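N-acyl-D-glutamate deacylase (Bordetella bronchiseptica, PDB 3GIP) probably hydrolyses the amide bond of N-acyl-D-glutamate, releasing D-glutamate and a carboxylate, as a zinc-dependent member of the amidohydrolase superfamily. Local coordinates at residues 71-74 and 78-81. Numbering follows the deposited sequence.
Sequences LMFV and DLRW
Met-72 meets the benzo edge of the Trp-81 indole: Met-72 CB lies near the ring plane, 3.9 Å from CZ2 of Trp-81, and the two side chains cross at about a right angle. Bends at chi2 (-58°) and chi3 (101°) then carry the sulfur and CE of Met-72 away from Leu-79 and Trp-81. One indole face is backed by the CA of Leu-79, 3.6 Å above the plane and offset toward the rim. On the pyrrole ring, NE1 of Trp-81 is hydrogen-bonded to Asp-69 OD1, which helps to hold the ring's rotation. Both short helices, 72-75 and 80-83, belong to the connection between strands 57-64 and 87-92, neighbouring parallel strands of the TIM barrel of the amidohydrolase fold. Leu-79 sets its CD2 methyl against both Met-72 and Phe-73, 4.0 Å from Phe-73 CD1 and 4.0 Å from the carbonyl O of Met-72. That methyl approaches the phenyl ring obliquely, while CD1 and CG of Leu-79 lie beside CE1 of Phe-73. The phenyl also packs on Val-90 and Val-92 of strand 87-92 and on Tyr-127 and Leu-131 of helix 124-133. Asp-78 OD2 accepts from Arg-80 N at 2.9 Å, an Asx turn before helix 80-83.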
# COMPACT_ATOMS: atom_id res chain seq x y z
N LEU A 71 9.41 -7.50 3.66
CA LEU A 71 10.54 -7.99 4.44
C LEU A 71 10.99 -7.09 5.59
O LEU A 71 11.97 -7.40 6.26
CB LEU A 71 11.73 -8.21 3.50
CG LEU A 71 11.43 -8.91 2.18
CD1 LEU A 71 12.67 -8.88 1.30
CD2 LEU A 71 10.96 -10.34 2.43
N MET A 72 10.27 -6.00 5.82
CA MET A 72 10.65 -5.08 6.89
C MET A 72 10.33 -5.56 8.29
O MET A 72 10.91 -5.07 9.26
CB MET A 72 9.99 -3.72 6.65
CG MET A 72 10.42 -3.06 5.36
SD MET A 72 12.21 -2.83 5.27
CE MET A 72 12.68 -4.18 4.24
N PHE A 73 9.40 -6.50 8.41
CA PHE A 73 9.03 -7.01 9.72
C PHE A 73 10.20 -7.76 10.36
O PHE A 73 10.23 -7.97 11.57
CB PHE A 73 7.78 -7.88 9.58
CG PHE A 73 6.67 -7.20 8.82
CD1 PHE A 73 6.06 -6.06 9.34
CD2 PHE A 73 6.29 -7.64 7.56
CE1 PHE A 73 5.09 -5.37 8.61
CE2 PHE A 73 5.32 -6.96 6.82
CZ PHE A 73 4.72 -5.82 7.34
N VAL A 74 11.17 -8.14 9.53
CA VAL A 74 12.35 -8.82 10.03
C VAL A 74 13.56 -7.88 9.94
O VAL A 74 14.42 -7.87 10.82
CB VAL A 74 12.64 -10.13 9.24
CG1 VAL A 74 12.92 -9.81 7.78
CG2 VAL A 74 13.82 -10.87 9.86
N ASP A 78 10.66 -1.82 13.64
CA ASP A 78 9.96 -0.69 14.25
C ASP A 78 8.75 -0.20 13.46
O ASP A 78 7.76 0.24 14.05
CB ASP A 78 10.92 0.49 14.48
CG ASP A 78 11.55 0.98 13.20
OD1 ASP A 78 12.57 0.40 12.77
OD2 ASP A 78 11.02 1.94 12.61
N LEU A 79 8.83 -0.26 12.14
CA LEU A 79 7.73 0.19 11.28
C LEU A 79 7.24 1.58 11.68
O LEU A 79 6.07 1.91 11.50
CB LEU A 79 6.57 -0.80 11.35
CG LEU A 79 6.59 -2.00 10.39
CD1 LEU A 79 6.27 -1.50 8.99
CD2 LEU A 79 7.93 -2.71 10.41
N ARG A 80 8.14 2.41 12.21
CA ARG A 80 7.77 3.75 12.66
C ARG A 80 7.22 4.63 11.54
O ARG A 80 6.43 5.55 11.81
CB ARG A 80 8.98 4.43 13.31
CG ARG A 80 8.69 5.76 13.99
CD ARG A 80 7.86 5.59 15.26
NE ARG A 80 7.87 6.80 16.07
CZ ARG A 80 7.45 6.87 17.33
NH1 ARG A 80 6.98 5.79 17.93
NH2 ARG A 80 7.52 8.02 17.99
N TRP A 81 7.62 4.37 10.30
CA TRP A 81 7.13 5.15 9.18
C TRP A 81 5.63 4.93 8.99
O TRP A 81 4.95 5.75 8.37
CB TRP A 81 7.90 4.82 7.89
CG TRP A 81 7.90 3.37 7.48
CD1 TRP A 81 7.10 2.77 6.55
CD2 TRP A 81 8.78 2.34 7.96
NE1 TRP A 81 7.42 1.44 6.42
CE2 TRP A 81 8.46 1.15 7.28
CE3 TRP A 81 9.82 2.32 8.90
CZ2 TRP A 81 9.13 -0.05 7.51
CZ3 TRP A 81 10.49 1.12 9.13
CH2 TRP A 81 10.13 -0.05 8.43